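Side-chain contacts in lipopolysaccharide biosynthesis protein wbpB (Thermus thermophilus, PDB 3O9Z), which probably acts as an NAD-dependent sugar dehydrogenase in the biosynthesis of 2,3-diacetamido-2,3-dideoxy-D-mannuronic acid, binding NAD and 2-oxoglutarate: residues Lys171-Glu174 against Ala175-Gly178; Pro235-Leu238 against Arg239-Gly242; Ala284-Ala287 against Ile288-Ala292; Pro302-Glu305 against Asn306-Pro309. One frame throughout, in Å; residues are numbered along the deposited sequence.

Contact 1: Lys171-Glu174 against Ala175-Gly178. With NAD (nicotinamide-adenine-dinucleotide), chain E.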
# COMPACT_ATOMS: atom_id res chain seq x y z
N LYS A 171 -2.51 0.24 14.78
CA LYS A 171 -2.74 0.06 16.21
C LYS A 171 -3.69 1.03 16.84
O LYS A 171 -4.33 0.73 17.86
CB LYS A 171 -1.40 -0.10 16.97
CG LYS A 171 -0.62 -1.36 16.51
CD LYS A 171 0.89 -1.17 16.66
CE LYS A 171 1.67 -2.37 16.17
NZ LYS A 171 1.78 -3.42 17.24
N VAL A 172 -3.78 2.24 16.29
CA VAL A 172 -4.72 3.20 16.82
C VAL A 172 -6.00 3.33 15.99
O VAL A 172 -6.87 4.16 16.32
CB VAL A 172 -4.09 4.62 17.01
CG1 VAL A 172 -2.88 4.50 17.95
CG2 VAL A 172 -3.68 5.17 15.61
N ASP A 173 -6.16 2.49 14.96
CA ASP A 173 -7.43 2.52 14.17
C ASP A 173 -8.34 1.51 14.88
O ASP A 173 -8.05 0.32 14.88
CB ASP A 173 -7.12 2.02 12.75
CG ASP A 173 -8.34 1.93 11.87
OD1 ASP A 173 -8.14 1.89 10.62
OD2 ASP A 173 -9.46 1.83 12.40
N GLU A 174 -9.34 2.01 15.59
CA GLU A 174 -10.11 1.11 16.46
C GLU A 174 -10.75 -0.03 15.69
O GLU A 174 -10.88 -1.14 16.21
CB GLU A 174 -11.18 1.92 17.20
CG GLU A 174 -11.84 1.04 18.25
CD GLU A 174 -12.89 1.76 19.06
OE1 GLU A 174 -14.05 1.32 19.04
OE2 GLU A 174 -12.55 2.69 19.80
N ALA A 175 -11.12 0.20 14.43
CA ALA A 175 -11.67 -0.93 13.66
C ALA A 175 -10.68 -2.03 13.41
O ALA A 175 -11.07 -3.19 13.22
CB ALA A 175 -12.25 -0.43 12.35
N LYS A 176 -9.40 -1.67 13.34
CA LYS A 176 -8.35 -2.64 13.12
C LYS A 176 -7.78 -3.26 14.39
O LYS A 176 -7.39 -4.42 14.42
CB LYS A 176 -7.20 -2.09 12.25
CG LYS A 176 -7.67 -1.63 10.88
CD LYS A 176 -6.47 -1.35 9.98
CE LYS A 176 -7.03 -0.96 8.60
NZ LYS A 176 -5.87 -0.92 7.63
N SER A 177 -7.70 -2.41 15.43
CA SER A 177 -7.01 -2.84 16.64
C SER A 177 -7.89 -3.22 17.83
O SER A 177 -7.40 -3.92 18.71
CB SER A 177 -6.03 -1.75 17.13
OG SER A 177 -6.75 -0.70 17.70
N GLY A 178 -9.11 -2.70 17.79
CA GLY A 178 -10.04 -2.79 18.92
C GLY A 178 -9.85 -1.72 19.97
O GLY A 178 -10.63 -1.67 20.94
PA NAD E . 3.24 -4.74 12.74
O1A NAD E . 4.68 -4.59 13.04
O2A NAD E . 2.38 -3.57 12.24
O5B NAD E . 3.27 -5.91 11.67
C5B NAD E . 2.02 -6.23 11.12
C4B NAD E . 2.27 -7.04 9.82
O4B NAD E . 1.02 -7.56 9.30
C3B NAD E . 2.79 -6.06 8.73
O3B NAD E . 4.04 -6.51 8.18
C2B NAD E . 1.65 -5.98 7.70
O2B NAD E . 2.08 -5.77 6.34
C1B NAD E . 1.11 -7.43 7.87
N9A NAD E . -0.26 -7.54 7.30
C8A NAD E . -1.24 -6.65 6.99
N7A NAD E . -2.28 -7.26 6.43
C5A NAD E . -1.95 -8.59 6.29
C6A NAD E . -2.61 -9.75 5.74
N6A NAD E . -3.84 -9.64 5.16
N1A NAD E . -1.89 -10.86 5.87
C2A NAD E . -0.69 -11.06 6.40
N3A NAD E . -0.04 -9.97 6.89
C4A NAD E . -0.68 -8.80 6.85
O3 NAD E . 2.51 -5.33 14.03
PN NAD E . 2.99 -6.30 15.15
O1N NAD E . 3.40 -5.48 16.37
O2N NAD E . 3.96 -7.31 14.59
O5D NAD E . 1.63 -6.97 15.65
C5D NAD E . 1.26 -8.11 14.92
C4D NAD E . 0.26 -8.88 15.80
O4D NAD E . 1.05 -9.38 16.91
C3D NAD E . -0.90 -8.06 16.38
O3D NAD E . -2.01 -9.00 16.53
C2D NAD E . -0.37 -7.74 17.79
O2D NAD E . -1.42 -7.59 18.74
C1D NAD E . 0.53 -8.92 18.17
N1N NAD E . 1.59 -8.56 19.11
C2N NAD E . 1.79 -9.30 20.18
C3N NAD E . 2.76 -9.07 21.13
C7N NAD E . 2.78 -9.98 22.29
O7N NAD E . 2.29 -11.13 22.25
N7N NAD E . 3.47 -9.51 23.33
C4N NAD E . 3.61 -7.98 20.91
C5N NAD E . 3.44 -7.27 19.73
C6N NAD E . 2.43 -7.56 18.81
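S177 and K171 are joined by a side-chain hydrogen bond: the hydroxyl OG of S177 donates to K171 O over 2.8 Å, from well above the carbonyl plane. A chi1 of 74° sets OG between the backbone N and the carbonyl carbon of its own residue, where it also accepts from G179 N; a serine is small enough for this buried spot and can serve both bonds. Among the backbone bonds, D173 O takes two donors, K176 N and, 2.8 Å away, S177 N, while G178 N returns to E174 O. G178 then leaves the helix with positive phi, which suits glycine.

D173 supplies the helix cap. Its CG lies anti to the backbone N (chi1 177°), so that OD2 reaches A175 N in a weak bond of 3.1 Å. OD1 rests instead on the aliphatic part of K176, 3.6 Å from K176 CG. The ammonium itself keeps 4.7 Å between K176 NZ and D173 OD1, so any attraction is probably diffuse.

The remaining interaction is with the cofactor. K171 bends at its last torsion and donates from NZ to O1N of NAD at 2.8 Å, a cationic chain suited to a phosphate. S177 O meanwhile accepts from N82, whose OD1 is bonded to NAD. A one-turn helix with an aspartate N-cap thus borders the pyrophosphate part of the NAD site.

Contact 2: Pro235-Leu238 against Arg239-Gly242; sequences PEPL and RRQG
The guanidinium of R240 has P237 over one face, with P237 CB 4.3 Å above the plane and displaced toward the rim, and the carboxylate of E236 at its edge. The guanidinium of R239 covers E236 with a face of its own, lying over E236 CA, and its NH2 comes 3.6 Å from E236 CG; its polar partner is V234 O, bonded to NH1. R240 grips E236 side-on through two nitrogens. The straighter bond, 173° at the hydrogen, runs from R240 NH2 to the syn lone pair of E236 OE1 over 2.7 Å. The other, 3.0 Å from R240 NE to E236 OE2, meets its oxygen from above the carboxylate plane, the two flat groups being 41° apart.

This i to i+4 salt bridge spans a short helix that starts just after P235, which holds the N-cap position, and ends in a Schellman motif at G242, whose positive phi suits glycine. P237 fits the first turn, where a proline's missing N-H costs nothing. The bend at chi2 of E236 (-89°) carries its carboxylate round to the arginine. A serine in place of E236 would probably leave R240 without its opposite charge and uncover part of R239. P235 O accepts from both L238 N and R239 N. At the helix end a methyl, L238 CD2, lies 3.9 Å from the amide oxygen Q241 OE1, and the leucine also packs with P235 on Y246 of strand 245-251.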
# COMPACT_ATOMS: atom_id res chain seq x y z
N PRO A 235 6.43 4.68 37.33
CA PRO A 235 6.70 5.30 38.64
C PRO A 235 8.05 6.01 38.63
O PRO A 235 9.01 5.57 37.99
CB PRO A 235 6.74 4.10 39.58
CG PRO A 235 5.74 3.15 38.98
CD PRO A 235 5.94 3.30 37.49
N GLU A 236 8.08 7.17 39.29
CA GLU A 236 9.25 8.05 39.23
C GLU A 236 10.59 7.40 39.58
O GLU A 236 11.57 7.63 38.87
CB GLU A 236 9.03 9.29 40.09
CG GLU A 236 10.11 10.34 39.84
CD GLU A 236 11.31 10.15 40.75
OE1 GLU A 236 11.15 9.54 41.83
OE2 GLU A 236 12.40 10.62 40.38
N PRO A 237 10.63 6.52 40.59
CA PRO A 237 11.92 5.88 40.89
C PRO A 237 12.49 5.00 39.77
O PRO A 237 13.70 4.78 39.69
CB PRO A 237 11.62 5.08 42.17
CG PRO A 237 10.49 5.84 42.82
CD PRO A 237 9.61 6.18 41.60
N LEU A 238 11.64 4.49 38.88
CA LEU A 238 12.07 3.76 37.69
C LEU A 238 12.23 4.70 36.49
O LEU A 238 13.13 4.52 35.68
CB LEU A 238 11.01 2.70 37.35
CG LEU A 238 10.80 1.60 38.39
CD1 LEU A 238 9.54 0.79 38.06
CD2 LEU A 238 12.02 0.70 38.38
N ARG A 239 11.32 5.65 36.34
CA ARG A 239 11.37 6.61 35.24
C ARG A 239 12.64 7.45 35.27
O ARG A 239 13.22 7.74 34.21
CB ARG A 239 10.12 7.49 35.30
CG ARG A 239 9.98 8.41 34.10
CD ARG A 239 8.70 9.18 34.24
NE ARG A 239 8.90 10.33 35.12
CZ ARG A 239 8.24 10.54 36.25
NH1 ARG A 239 7.32 9.67 36.65
NH2 ARG A 239 8.48 11.63 36.96
N ARG A 240 13.10 7.81 36.47
CA ARG A 240 14.33 8.60 36.61
C ARG A 240 15.53 7.86 36.06
O ARG A 240 16.52 8.47 35.67
CB ARG A 240 14.56 8.99 38.08
CG ARG A 240 15.15 7.84 38.89
CD ARG A 240 15.60 8.27 40.29
NE ARG A 240 14.49 8.64 41.17
CZ ARG A 240 14.52 8.59 42.50
NH1 ARG A 240 15.61 8.16 43.16
NH2 ARG A 240 13.44 8.94 43.17
N GLN A 241 15.44 6.54 35.97
CA GLN A 241 16.53 5.75 35.43
C GLN A 241 16.39 5.49 33.94
O GLN A 241 17.25 4.83 33.35
CB GLN A 241 16.63 4.40 36.13
CG GLN A 241 16.34 4.49 37.62
CD GLN A 241 16.28 3.13 38.25
OE1 GLN A 241 15.55 2.26 37.79
NE2 GLN A 241 17.08 2.92 39.28
N GLY A 242 15.30 5.97 33.35
CA GLY A 242 15.08 5.81 31.91
C GLY A 242 14.17 4.65 31.56
O GLY A 242 14.00 4.38 30.38

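Contact 3: Ala284-Ala287 against Ile288-Ala292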
# COMPACT_ATOMS: atom_id res chain seq x y z
N ALA A 284 -9.87 -17.87 25.92
CA ALA A 284 -9.67 -16.47 25.50
C ALA A 284 -10.92 -15.60 25.58
O ALA A 284 -10.90 -14.34 25.54
CB ALA A 284 -9.15 -16.49 24.02
N ALA A 285 -12.07 -16.28 25.65
CA ALA A 285 -13.29 -15.55 25.42
C ALA A 285 -13.56 -14.44 26.45
O ALA A 285 -14.05 -13.40 26.09
CB ALA A 285 -14.53 -16.52 25.42
N GLU A 286 -13.32 -14.73 27.73
CA GLU A 286 -13.72 -13.75 28.73
C GLU A 286 -13.04 -12.39 28.60
O GLU A 286 -13.69 -11.36 28.66
CB GLU A 286 -13.50 -14.31 30.12
CG GLU A 286 -13.79 -13.30 31.25
CD GLU A 286 -15.20 -12.76 31.34
OE1 GLU A 286 -15.43 -11.76 32.06
OE2 GLU A 286 -16.13 -13.30 30.69
N ALA A 287 -11.73 -12.41 28.35
CA ALA A 287 -11.05 -11.12 28.20
C ALA A 287 -11.45 -10.38 26.95
O ALA A 287 -11.58 -9.18 26.96
CB ALA A 287 -9.54 -11.36 28.20
N ILE A 288 -11.78 -11.15 25.90
CA ILE A 288 -12.37 -10.52 24.72
C ILE A 288 -13.75 -9.86 24.93
O ILE A 288 -14.04 -8.77 24.47
CB ILE A 288 -12.37 -11.54 23.55
CG1 ILE A 288 -10.91 -11.72 23.05
CG2 ILE A 288 -13.22 -11.05 22.39
CD1 ILE A 288 -10.73 -13.00 22.30
N ARG A 289 -14.54 -10.51 25.78
CA ARG A 289 -15.84 -9.95 26.13
C ARG A 289 -15.69 -8.64 26.92
O ARG A 289 -16.33 -7.65 26.62
CB ARG A 289 -16.64 -10.98 26.92
CG ARG A 289 -18.00 -10.45 27.30
CD ARG A 289 -18.70 -11.44 28.25
NE ARG A 289 -18.17 -11.42 29.62
CZ ARG A 289 -18.64 -10.64 30.58
NH1 ARG A 289 -19.61 -9.77 30.34
NH2 ARG A 289 -18.04 -10.68 31.77
N VAL A 290 -14.76 -8.63 27.87
CA VAL A 290 -14.47 -7.42 28.63
C VAL A 290 -13.92 -6.27 27.78
O VAL A 290 -14.41 -5.13 27.79
CB VAL A 290 -13.46 -7.71 29.75
CG1 VAL A 290 -13.09 -6.42 30.48
CG2 VAL A 290 -14.02 -8.74 30.72
N ALA A 291 -12.93 -6.61 26.96
CA ALA A 291 -12.37 -5.60 26.10
C ALA A 291 -13.37 -5.02 25.11
O ALA A 291 -13.41 -3.80 24.83
CB ALA A 291 -11.12 -6.13 25.39
N ALA A 292 -14.21 -5.91 24.59
CA ALA A 292 -15.22 -5.42 23.64
C ALA A 292 -16.25 -4.48 24.28
O ALA A 292 -16.59 -3.43 23.70
CB ALA A 292 -15.92 -6.61 22.97
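R289, V290 and A291 return helical backbone bonds to A285, E286 and A287, whereas I288 N reaches A284 O only weakly, at 3.3 Å, just past a kink where the N atoms of E286 and A287 have no bond to the preceding turn.

On one side of the helix E286 and R289 run alongside each other, pointing the same way, and form an i to i+3 salt bridge. R289 approaches side-on: NH2 donates to the syn lone pair of E286 OE1 at 2.8 Å, and NE to E286 OE2 at 3.0 Å. The second oxygen sits in the guanidinium plane, although the carboxylate is turned 40° from it. E286 bends at chi2 (61°) and R289 at chi3 (75°), which brings the carboxylate to the edge of the guanidinium. The same groups reach the backbone of A199, whose N donates to E286 OE1 and whose O accepts from R289 NH2. A leucine in place of R289 would probably leave the E286 carboxylate without this close opposite charge and A199 O without the donor.

V290 lays CG2 3.6 Å from E286 OE1, a methyl beside the carboxylate. Elsewhere I288 CD1 lies 4.2 Å from A284 CB, and this branched chain also meets L105 and I112. The alanines, being small, allow close approach of other helices: A285 touches I112 of helix 109-122, and A287 packs on I186 and D190 of helix 186-196, which V290 meets at F189. Helix 281-294 is thereby wedged between these two helices.

Contact 4: Pro302-Glu305 against Asn306-Pro309; sequences PSPE and NRHP
R307 folds back over two prolines. P304 lies on one face of its guanidinium, with CA 3.6 Å above the plane and toward the rim, and P304 CG is 3.9 Å from R307 NH2. P302 takes the edge: its CG sits near the guanidinium plane and 4.0 Å from R307 CG, lower on the chain. R307 starts with CG anti to the backbone N (chi1 -171°) and bends at chi3 (-47°), which lets one extended stem pass P302 before its flat end meets P304. Rigid, apolar proline rings suit the methylene chain and the poorly hydrated guanidinium face alike.

Behind this packing stands a tight turn. N306 N donates to S303 O at 2.9 Å, from above the carbonyl plane, and the weaker bond from R307 N to P304 O is 3.5 Å long. The backbone angles of P304 and E305 are close to those of a type I turn, and proline at the first of these places is well matched to the required phi. On the other side of the turn S303 OG lies 3.6 Å from N306 CB.

Farther out, R307 O accepts from R224, and R307 NH1 makes a long, weak ion pair with the terminal carboxylate of G312. Next along the chain, H308 bonds T157 of strand 152-160 through NE2. P302 rests on H205 and N306 on E203, both of strand 199-207, so the turn lies against the six-stranded mixed sheet of the C-terminal domain.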
# COMPACT_ATOMS: atom_id res chain seq x y z
N PRO A 302 -15.68 7.55 39.27
CA PRO A 302 -15.38 6.50 40.25
C PRO A 302 -15.69 6.94 41.67
O PRO A 302 -15.45 8.10 42.03
CB PRO A 302 -13.88 6.28 40.07
CG PRO A 302 -13.35 7.57 39.55
CD PRO A 302 -14.46 8.15 38.69
N SER A 303 -16.22 6.02 42.46
CA SER A 303 -16.18 6.20 43.92
C SER A 303 -14.72 6.11 44.37
O SER A 303 -13.89 5.51 43.68
CB SER A 303 -16.99 5.09 44.57
OG SER A 303 -16.35 3.84 44.34
N PRO A 304 -14.38 6.71 45.53
CA PRO A 304 -12.98 6.71 45.95
C PRO A 304 -12.46 5.31 46.08
O PRO A 304 -11.30 5.07 45.75
CB PRO A 304 -13.01 7.37 47.34
CG PRO A 304 -14.19 8.26 47.26
CD PRO A 304 -15.21 7.61 46.36
N GLU A 305 -13.31 4.37 46.46
CA GLU A 305 -12.83 3.01 46.70
C GLU A 305 -12.52 2.28 45.39
O GLU A 305 -11.79 1.28 45.40
CB GLU A 305 -13.80 2.20 47.57
CG GLU A 305 -15.15 1.96 46.95
CD GLU A 305 -16.20 2.99 47.35
OE1 GLU A 305 -15.84 4.11 47.78
OE2 GLU A 305 -17.40 2.65 47.19
N ASN A 306 -13.01 2.80 44.27
CA ASN A 306 -12.84 2.10 42.99
C ASN A 306 -11.87 2.78 42.04
O ASN A 306 -11.69 2.30 40.93
CB ASN A 306 -14.17 1.90 42.27
CG ASN A 306 -15.12 1.02 43.06
OD1 ASN A 306 -14.73 0.42 44.04
ND2 ASN A 306 -16.34 0.89 42.57
N ARG A 307 -11.25 3.87 42.48
CA ARG A 307 -10.39 4.69 41.64
C ARG A 307 -8.94 4.23 41.68
O ARG A 307 -8.33 4.23 42.75
CB ARG A 307 -10.47 6.14 42.14
CG ARG A 307 -9.80 7.18 41.24
CD ARG A 307 -9.71 8.57 41.89
NE ARG A 307 -10.98 8.97 42.48
CZ ARG A 307 -11.14 9.47 43.70
NH1 ARG A 307 -10.09 9.64 44.51
NH2 ARG A 307 -12.35 9.79 44.13
N HIS A 308 -8.33 3.91 40.53
CA HIS A 308 -6.91 3.55 40.54
C HIS A 308 -6.08 4.69 41.12
O HIS A 308 -6.40 5.83 40.84
CB HIS A 308 -6.47 3.17 39.12
CG HIS A 308 -5.07 2.65 39.05
ND1 HIS A 308 -3.97 3.48 39.14
CD2 HIS A 308 -4.58 1.38 38.98
CE1 HIS A 308 -2.86 2.75 39.05
NE2 HIS A 308 -3.21 1.48 38.95
N PRO A 309 -5.05 4.39 41.93
CA PRO A 309 -4.26 5.48 42.54
C PRO A 309 -3.73 6.52 41.56
O PRO A 309 -3.57 7.69 41.95
CB PRO A 309 -3.12 4.74 43.24
CG PRO A 309 -3.70 3.41 43.56
CD PRO A 309 -4.65 3.06 42.42

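Following the chain, the four contacts come in series, none nesting in or crossing another, and each closes its own short loop or helical turn. Contact 1 closes a helical turn beside NAD, after strand 152-160. Contact 2 spans the short helix 236-239 and the turn that ends it, leading into strand 245-251 of the same sheet. Contact 3 lies within helix 281-294, between helices 109-122 and 186-196, and comes within about 5 Å of contact 1 at the nearest atoms. Contact 4 turns the C-terminal tail back onto strands 199-207 and 152-160; its nearest atoms are about 9 Å from contact 2. Contacts 2 and 4 are surface turns, whereas contact 3 is buried.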